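Long-range contact in THUMP domain-containing protein (Pyrococcus horikoshii, PDB 1VBK), which probably binds RNA and ATP and may act, like ThiI proteins, in tRNA thiolation or thiamine biosynthesis: residues 113-127 with 151-163. Sequence-based numbering, arbitrary orientation.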
ATOM      1  N   ALA A 113     -13.362 -32.547  24.118  1.00 17.24           N
ATOM      2  CA  ALA A 113     -14.049 -31.405  24.696  1.00 18.63           C
ATOM      3  C   ALA A 113     -13.109 -30.269  25.022  1.00 20.59           C
ATOM      4  O   ALA A 113     -11.950 -30.485  25.382  1.00 19.81           O
ATOM      5  CB  ALA A 113     -14.800 -31.834  25.956  1.00 18.33           C
ATOM      6  N   ARG A 114     -13.622 -29.050  24.890  1.00 19.18           N
ATOM      7  CA  ARG A 114     -12.847 -27.853  25.186  1.00 21.88           C
ATOM      8  C   ARG A 114     -13.729 -26.825  25.877  1.00 21.78           C
ATOM      9  O   ARG A 114     -14.827 -26.528  25.409  1.00 20.03           O
ATOM     10  CB  ARG A 114     -12.288 -27.234  23.899  1.00 24.83           C
ATOM     11  CG  ARG A 114     -11.161 -28.023  23.239  1.00 29.50           C
ATOM     12  CD  ARG A 114      -9.863 -27.922  24.039  1.00 33.13           C
ATOM     13  NE  ARG A 114      -8.786 -28.693  23.424  1.00 35.52           N
ATOM     14  CZ  ARG A 114      -8.710 -30.021  23.440  1.00 38.22           C
ATOM     15  NH1 ARG A 114      -9.647 -30.737  24.047  1.00 36.43           N
ATOM     16  NH2 ARG A 114      -7.702 -30.635  22.834  1.00 40.03           N
ATOM     17  N   ARG A 115     -13.264 -26.302  27.006  1.00 22.89           N
ATOM     18  CA  ARG A 115     -14.014 -25.263  27.697  1.00 26.12           C
ATOM     19  C   ARG A 115     -13.400 -23.960  27.217  1.00 27.85           C
ATOM     20  O   ARG A 115     -12.357 -23.540  27.718  1.00 28.55           O
ATOM     21  CB  ARG A 115     -13.862 -25.367  29.217  1.00 27.04           C
ATOM     22  CG  ARG A 115     -14.691 -26.467  29.865  1.00 28.01           C
ATOM     23  CD  ARG A 115     -14.747 -26.278  31.374  1.00 30.99           C
ATOM     24  NE  ARG A 115     -13.411 -26.220  31.958  1.00 31.57           N
ATOM     25  CZ  ARG A 115     -13.160 -25.952  33.234  1.00 32.36           C
ATOM     26  NH1 ARG A 115     -14.156 -25.711  34.075  1.00 33.45           N
ATOM     27  NH2 ARG A 115     -11.907 -25.930  33.668  1.00 33.49           N
ATOM     28  N   ILE A 116     -14.020 -23.338  26.222  1.00 29.53           N
ATOM     29  CA  ILE A 116     -13.473 -22.099  25.742  1.00 31.16           C
ATOM     30  C   ILE A 116     -13.539 -21.081  26.855  1.00 31.41           C
ATOM     31  O   ILE A 116     -12.569 -20.405  27.173  1.00 31.99           O
ATOM     32  CB  ILE A 116     -14.317 -21.635  24.554  1.00 32.04           C
ATOM     33  CG1 ILE A 116     -14.360 -22.722  23.479  1.00 33.16           C
ATOM     34  CG2 ILE A 116     -13.689 -20.376  23.927  1.00 33.22           C
ATOM     35  CD1 ILE A 116     -12.962 -23.131  23.012  1.00 36.42           C
ATOM     36  N   THR A 117     -14.692 -20.969  27.508  1.00 30.84           N
ATOM     37  CA  THR A 117     -14.818 -20.115  28.682  1.00 31.17           C
ATOM     38  C   THR A 117     -14.882 -21.141  29.818  1.00 31.94           C
ATOM     39  O   THR A 117     -15.244 -22.294  29.580  1.00 29.36           O
ATOM     40  CB  THR A 117     -16.092 -19.228  28.638  1.00 30.55           C
ATOM     41  OG1 THR A 117     -17.249 -20.035  28.405  1.00 30.43           O
ATOM     42  CG2 THR A 117     -15.968 -18.185  27.530  1.00 29.77           C
ATOM     43  N   LYS A 118     -14.541 -20.739  31.040  1.00 32.08           N
ATOM     44  CA  LYS A 118     -14.496 -21.693  32.151  1.00 34.43           C
ATOM     45  C   LYS A 118     -15.631 -21.759  33.170  1.00 34.40           C
ATOM     46  O   LYS A 118     -15.395 -22.176  34.307  1.00 34.78           O
ATOM     47  CB  LYS A 118     -13.187 -21.500  32.922  1.00 34.37           C
ATOM     48  CG  LYS A 118     -11.951 -21.367  32.045  1.00 36.01           C
ATOM     49  CD  LYS A 118     -11.702 -22.613  31.214  1.00 37.82           C
ATOM     50  CE  LYS A 118     -10.431 -22.472  30.388  1.00 38.03           C
ATOM     51  NZ  LYS A 118     -10.156 -23.694  29.585  1.00 37.88           N
ATOM     52  N   GLU A 119     -16.852 -21.388  32.799  1.00 34.75           N
ATOM     53  CA  GLU A 119     -17.933 -21.442  33.778  1.00 33.96           C
ATOM     54  C   GLU A 119     -18.545 -22.833  33.995  1.00 33.76           C
ATOM     55  O   GLU A 119     -19.095 -23.106  35.065  1.00 32.23           O
ATOM     56  CB  GLU A 119     -19.035 -20.420  33.438  1.00 36.36           C
ATOM     57  CG  GLU A 119     -19.932 -20.747  32.251  1.00 37.51           C
ATOM     58  CD  GLU A 119     -19.210 -20.669  30.919  1.00 39.07           C
ATOM     59  OE1 GLU A 119     -18.305 -19.814  30.784  1.00 36.24           O
ATOM     60  OE2 GLU A 119     -19.562 -21.453  30.006  1.00 36.35           O
ATOM     61  N   PHE A 120     -18.450 -23.717  33.002  1.00 30.98           N
ATOM     62  CA  PHE A 120     -19.007 -25.061  33.156  1.00 29.16           C
ATOM     63  C   PHE A 120     -18.264 -25.757  34.297  1.00 28.85           C
ATOM     64  O   PHE A 120     -17.039 -25.684  34.380  1.00 29.85           O
ATOM     65  CB  PHE A 120     -18.853 -25.870  31.862  1.00 27.25           C
ATOM     66  CG  PHE A 120     -19.765 -27.064  31.781  1.00 24.83           C
ATOM     67  CD1 PHE A 120     -21.146 -26.895  31.705  1.00 26.28           C
ATOM     68  CD2 PHE A 120     -19.251 -28.356  31.783  1.00 25.10           C
ATOM     69  CE1 PHE A 120     -22.001 -27.998  31.631  1.00 24.80           C
ATOM     70  CE2 PHE A 120     -20.095 -29.467  31.710  1.00 25.65           C
ATOM     71  CZ  PHE A 120     -21.475 -29.286  31.634  1.00 26.25           C
ATOM     72  N   PRO A 121     -19.000 -26.438  35.193  1.00 29.64           N
ATOM     73  CA  PRO A 121     -18.450 -27.155  36.354  1.00 30.76           C
ATOM     74  C   PRO A 121     -17.451 -28.291  36.108  1.00 30.64           C
ATOM     75  O   PRO A 121     -16.591 -28.544  36.951  1.00 31.89           O
ATOM     76  CB  PRO A 121     -19.701 -27.651  37.076  1.00 30.83           C
ATOM     77  CG  PRO A 121     -20.721 -26.628  36.729  1.00 32.38           C
ATOM     78  CD  PRO A 121     -20.471 -26.422  35.257  1.00 30.38           C
ATOM     79  N   LEU A 122     -17.566 -28.981  34.978  1.00 28.22           N
ATOM     80  CA  LEU A 122     -16.662 -30.093  34.682  1.00 27.68           C
ATOM     81  C   LEU A 122     -15.567 -29.671  33.712  1.00 27.23           C
ATOM     82  O   LEU A 122     -15.831 -28.918  32.776  1.00 27.10           O
ATOM     83  CB  LEU A 122     -17.444 -31.261  34.070  1.00 28.33           C
ATOM     84  CG  LEU A 122     -18.648 -31.818  34.834  1.00 28.92           C
ATOM     85  CD1 LEU A 122     -19.254 -32.959  34.038  1.00 31.41           C
ATOM     86  CD2 LEU A 122     -18.225 -32.300  36.214  1.00 29.84           C
ATOM     87  N   ASP A 123     -14.340 -30.147  33.924  1.00 25.67           N
ATOM     88  CA  ASP A 123     -13.267 -29.783  33.010  1.00 25.25           C
ATOM     89  C   ASP A 123     -13.361 -30.649  31.765  1.00 25.01           C
ATOM     90  O   ASP A 123     -14.122 -31.618  31.731  1.00 24.22           O
ATOM     91  CB  ASP A 123     -11.878 -29.909  33.660  1.00 27.94           C
ATOM     92  CG  ASP A 123     -11.611 -31.280  34.241  1.00 30.97           C
ATOM     93  OD1 ASP A 123     -11.902 -32.295  33.576  1.00 29.82           O
ATOM     94  OD2 ASP A 123     -11.081 -31.339  35.374  1.00 35.16           O
ATOM     95  N   SER A 124     -12.594 -30.293  30.741  1.00 23.62           N
ATOM     96  CA  SER A 124     -12.617 -31.014  29.472  1.00 23.66           C
ATOM     97  C   SER A 124     -12.518 -32.529  29.585  1.00 22.85           C
ATOM     98  O   SER A 124     -13.281 -33.250  28.940  1.00 19.76           O
ATOM     99  CB  SER A 124     -11.504 -30.501  28.554  1.00 25.68           C
ATOM    100  OG  SER A 124     -10.227 -30.705  29.125  1.00 30.09           O
ATOM    101  N   LEU A 125     -11.585 -33.023  30.392  1.00 20.24           N
ATOM    102  CA  LEU A 125     -11.431 -34.466  30.530  1.00 20.75           C
ATOM    103  C   LEU A 125     -12.609 -35.111  31.261  1.00 19.04           C
ATOM    104  O   LEU A 125     -12.949 -36.270  31.005  1.00 17.40           O
ATOM    105  CB  LEU A 125     -10.111 -34.791  31.238  1.00 19.14           C
ATOM    106  CG  LEU A 125      -8.868 -34.294  30.493  1.00 21.18           C
ATOM    107  CD1 LEU A 125      -7.628 -34.696  31.282  1.00 20.82           C
ATOM    108  CD2 LEU A 125      -8.815 -34.882  29.081  1.00 20.06           C
ATOM    109  N   GLU A 126     -13.231 -34.366  32.171  1.00 18.88           N
ATOM    110  CA  GLU A 126     -14.386 -34.882  32.898  1.00 20.25           C
ATOM    111  C   GLU A 126     -15.556 -34.975  31.913  1.00 19.91           C
ATOM    112  O   GLU A 126     -16.317 -35.942  31.921  1.00 19.40           O
ATOM    113  CB  GLU A 126     -14.755 -33.957  34.066  1.00 23.45           C
ATOM    114  CG  GLU A 126     -13.741 -33.955  35.212  1.00 30.34           C
ATOM    115  CD  GLU A 126     -14.154 -33.067  36.385  1.00 34.20           C
ATOM    116  OE1 GLU A 126     -14.245 -31.831  36.212  1.00 32.48           O
ATOM    117  OE2 GLU A 126     -14.390 -33.612  37.487  1.00 37.41           O
ATOM    118  N   ILE A 127     -15.690 -33.966  31.061  1.00 19.13           N
ATOM    119  CA  ILE A 127     -16.757 -33.953  30.066  1.00 18.13           C
ATOM    120  C   ILE A 127     -16.577 -35.139  29.121  1.00 17.39           C
ATOM    121  O   ILE A 127     -17.527 -35.871  28.835  1.00 17.91           O
ATOM    122  CB  ILE A 127     -16.736 -32.645  29.246  1.00 18.78           C
ATOM    123  CG1 ILE A 127     -17.081 -31.456  30.150  1.00 18.03           C
ATOM    124  CG2 ILE A 127     -17.723 -32.740  28.091  1.00 18.79           C
ATOM    125  CD1 ILE A 127     -16.827 -30.096  29.499  1.00 18.25           C
ATOM    126  N   GLU A 151     -15.678 -38.984  15.956  1.00 16.22           N
ATOM    127  CA  GLU A 151     -15.172 -38.103  16.993  1.00 18.45           C
ATOM    128  C   GLU A 151     -16.300 -37.164  17.384  1.00 18.43           C
ATOM    129  O   GLU A 151     -16.842 -36.460  16.540  1.00 18.69           O
ATOM    130  CB  GLU A 151     -13.984 -37.270  16.519  1.00 21.18           C
ATOM    131  CG  GLU A 151     -13.560 -36.246  17.567  1.00 26.38           C
ATOM    132  CD  GLU A 151     -12.508 -35.285  17.068  1.00 29.54           C
ATOM    133  OE1 GLU A 151     -12.705 -34.705  15.979  1.00 31.18           O
ATOM    134  OE2 GLU A 151     -11.490 -35.103  17.772  1.00 28.82           O
ATOM    135  N   ILE A 152     -16.673 -37.189  18.659  1.00 16.17           N
ATOM    136  CA  ILE A 152     -17.713 -36.302  19.161  1.00 16.45           C
ATOM    137  C   ILE A 152     -16.965 -35.103  19.733  1.00 17.30           C
ATOM    138  O   ILE A 152     -16.254 -35.231  20.731  1.00 17.31           O
ATOM    139  CB  ILE A 152     -18.534 -36.956  20.301  1.00 17.05           C
ATOM    140  CG1 ILE A 152     -19.290 -38.181  19.772  1.00 21.15           C
ATOM    141  CG2 ILE A 152     -19.513 -35.946  20.892  1.00 19.28           C
ATOM    142  CD1 ILE A 152     -20.341 -37.868  18.715  1.00 20.53           C
ATOM    143  N   GLY A 153     -17.114 -33.948  19.089  1.00 16.59           N
ATOM    144  CA  GLY A 153     -16.441 -32.748  19.557  1.00 15.58           C
ATOM    145  C   GLY A 153     -17.402 -31.884  20.345  1.00 16.79           C
ATOM    146  O   GLY A 153     -18.577 -31.773  19.989  1.00 15.43           O
ATOM    147  N   ILE A 154     -16.908 -31.266  21.412  1.00 15.32           N
ATOM    148  CA  ILE A 154     -17.748 -30.424  22.254  1.00 17.34           C
ATOM    149  C   ILE A 154     -17.002 -29.164  22.673  1.00 18.72           C
ATOM    150  O   ILE A 154     -15.949 -29.240  23.303  1.00 20.10           O
ATOM    151  CB  ILE A 154     -18.182 -31.181  23.537  1.00 19.31           C
ATOM    152  CG1 ILE A 154     -18.894 -32.485  23.160  1.00 19.70           C
ATOM    153  CG2 ILE A 154     -19.085 -30.291  24.395  1.00 20.27           C
ATOM    154  CD1 ILE A 154     -19.237 -33.375  24.354  1.00 17.17           C
ATOM    155  N   GLU A 155     -17.542 -28.007  22.309  1.00 17.65           N
ATOM    156  CA  GLU A 155     -16.932 -26.744  22.679  1.00 16.69           C
ATOM    157  C   GLU A 155     -17.943 -25.969  23.509  1.00 17.55           C
ATOM    158  O   GLU A 155     -19.083 -25.771  23.088  1.00 19.67           O
ATOM    159  CB  GLU A 155     -16.530 -25.956  21.426  1.00 19.21           C
ATOM    160  CG  GLU A 155     -15.374 -26.602  20.665  1.00 21.51           C
ATOM    161  CD  GLU A 155     -14.855 -25.749  19.524  1.00 23.23           C
ATOM    162  OE1 GLU A 155     -15.021 -24.514  19.576  1.00 22.46           O
ATOM    163  OE2 GLU A 155     -14.261 -26.320  18.584  1.00 24.54           O
ATOM    164  N   ILE A 156     -17.532 -25.552  24.703  1.00 17.82           N
ATOM    165  CA  ILE A 156     -18.421 -24.806  25.584  1.00 19.76           C
ATOM    166  C   ILE A 156     -17.952 -23.362  25.685  1.00 19.89           C
ATOM    167  O   ILE A 156     -16.788 -23.089  25.965  1.00 19.87           O
ATOM    168  CB  ILE A 156     -18.471 -25.440  26.985  1.00 20.15           C
ATOM    169  CG1 ILE A 156     -18.806 -26.929  26.851  1.00 19.88           C
ATOM    170  CG2 ILE A 156     -19.528 -24.736  27.840  1.00 21.56           C
ATOM    171  CD1 ILE A 156     -18.866 -27.668  28.164  1.00 22.37           C
ATOM    172  N   MET A 157     -18.872 -22.438  25.459  1.00 21.47           N
ATOM    173  CA  MET A 157     -18.530 -21.030  25.479  1.00 23.03           C
ATOM    174  C   MET A 157     -19.720 -20.197  25.926  1.00 21.26           C
ATOM    175  O   MET A 157     -20.792 -20.257  25.323  1.00 20.19           O
ATOM    176  CB  MET A 157     -18.076 -20.622  24.072  1.00 24.45           C
ATOM    177  CG  MET A 157     -17.747 -19.161  23.874  1.00 28.98           C
ATOM    178  SD  MET A 157     -16.936 -18.920  22.271  1.00 33.12           S
ATOM    179  CE  MET A 157     -18.313 -19.144  21.140  1.00 31.65           C
ATOM    180  N   GLN A 158     -19.525 -19.435  26.999  1.00 21.41           N
ATOM    181  CA  GLN A 158     -20.568 -18.572  27.539  1.00 22.26           C
ATOM    182  C   GLN A 158     -21.938 -19.234  27.672  1.00 21.52           C
ATOM    183  O   GLN A 158     -22.918 -18.758  27.103  1.00 20.89           O
ATOM    184  CB  GLN A 158     -20.694 -17.310  26.675  1.00 25.45           C
ATOM    185  CG  GLN A 158     -19.412 -16.515  26.566  1.00 29.96           C
ATOM    186  CD  GLN A 158     -19.572 -15.226  25.767  1.00 34.79           C
ATOM    187  OE1 GLN A 158     -18.592 -14.557  25.458  1.00 37.73           O
ATOM    188  NE2 GLN A 158     -20.811 -14.875  25.438  1.00 35.11           N
ATOM    189  N   GLY A 159     -22.001 -20.337  28.413  1.00 20.05           N
ATOM    190  CA  GLY A 159     -23.271 -21.017  28.630  1.00 22.19           C
ATOM    191  C   GLY A 159     -23.873 -21.812  27.483  1.00 21.58           C
ATOM    192  O   GLY A 159     -24.977 -22.351  27.614  1.00 21.05           O
ATOM    193  N   LYS A 160     -23.170 -21.883  26.357  1.00 21.32           N
ATOM    194  CA  LYS A 160     -23.660 -22.636  25.208  1.00 21.38           C
ATOM    195  C   LYS A 160     -22.678 -23.752  24.886  1.00 20.27           C
ATOM    196  O   LYS A 160     -21.467 -23.585  25.038  1.00 20.30           O
ATOM    197  CB  LYS A 160     -23.786 -21.738  23.972  1.00 23.15           C
ATOM    198  CG  LYS A 160     -24.705 -20.532  24.129  1.00 27.65           C
ATOM    199  CD  LYS A 160     -26.153 -20.943  24.311  1.00 29.89           C
ATOM    200  CE  LYS A 160     -27.056 -19.720  24.369  1.00 33.57           C
ATOM    201  NZ  LYS A 160     -28.472 -20.096  24.612  1.00 37.15           N
ATOM    202  N   ALA A 161     -23.205 -24.892  24.450  1.00 20.11           N
ATOM    203  CA  ALA A 161     -22.367 -26.024  24.067  1.00 18.92           C
ATOM    204  C   ALA A 161     -22.552 -26.227  22.564  1.00 18.08           C
ATOM    205  O   ALA A 161     -23.676 -26.219  22.064  1.00 18.76           O
ATOM    206  CB  ALA A 161     -22.785 -27.287  24.823  1.00 19.21           C
ATOM    207  N   TYR A 162     -21.446 -26.397  21.853  1.00 18.51           N
ATOM    208  CA  TYR A 162     -21.472 -26.607  20.409  1.00 16.03           C
ATOM    209  C   TYR A 162     -20.977 -28.024  20.180  1.00 17.27           C
ATOM    210  O   TYR A 162     -19.817 -28.330  20.425  1.00 16.83           O
ATOM    211  CB  TYR A 162     -20.555 -25.591  19.729  1.00 17.07           C
ATOM    212  CG  TYR A 162     -20.981 -24.164  19.988  1.00 18.24           C
ATOM    213  CD1 TYR A 162     -21.974 -23.563  19.215  1.00 19.52           C
ATOM    214  CD2 TYR A 162     -20.433 -23.435  21.040  1.00 19.22           C
ATOM    215  CE1 TYR A 162     -22.413 -22.263  19.485  1.00 21.39           C
ATOM    216  CE2 TYR A 162     -20.867 -22.133  21.323  1.00 21.23           C
ATOM    217  CZ  TYR A 162     -21.856 -21.557  20.542  1.00 21.87           C
ATOM    218  OH  TYR A 162     -22.298 -20.283  20.822  1.00 22.46           O
ATOM    219  N   ILE A 163     -21.871 -28.881  19.706  1.00 17.11           N
ATOM    220  CA  ILE A 163     -21.547 -30.285  19.498  1.00 18.31           C
ATOM    221  C   ILE A 163     -21.452 -30.657  18.028  1.00 17.13           C
ATOM    222  O   ILE A 163     -22.347 -30.352  17.245  1.00 15.72           O
ATOM    223  CB  ILE A 163     -22.601 -31.145  20.207  1.00 18.71           C
ATOM    224  CG1 ILE A 163     -22.670 -30.719  21.681  1.00 21.67           C
ATOM    225  CG2 ILE A 163     -22.270 -32.622  20.068  1.00 19.39           C
ATOM    226  CD1 ILE A 163     -23.690 -31.475  22.502  1.00 24.27           C
TER
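Strands 113-115 and 151-157 run parallel, their axes 4.7 Å and 6° apart, and Arg114, opposite Glu155, bonds to the residues flanking it: its N donates to Ile154 O (2.8 Å) and its O accepts from Ile156 N (3.0 Å). Just beyond strand 113-115, Ile116 N and Thr117 N both give weak bonds to Ile156 O. Side chains then tie the loop to the type I' turn from Met157 to Lys160. Thr117 OG1 sits between its own backbone N and carbonyl carbon (chi1 53°), where it accepts from Gln158 N at 2.7 Å and donates to Glu119 OE1. Glu119 OE2 receives Gly159 N at 3.1 Å from above the carboxylate plane, so the amides of both central turn residues are held by loop side chains. On the face carrying Ala113, Ile154 and Ile156, Ile156 CD1 lies over the Phe120 ring, 4.0 Å from its centroid, and meets Ile127 CD1 tip to tip at a tight 3.4 Å. Ile127 CG2 also touches Ile154 CD1, seating helix 124-138 against the sheet. On the opposite face Glu155 forms salt bridges with Arg7 and Arg50. Strand 108-115, helix 124-138 and parallel strand 150-157 make a beta-alpha-beta crossover, with short strand 142-143 in the connection, within the THUMP domain, a probable RNA-binding module.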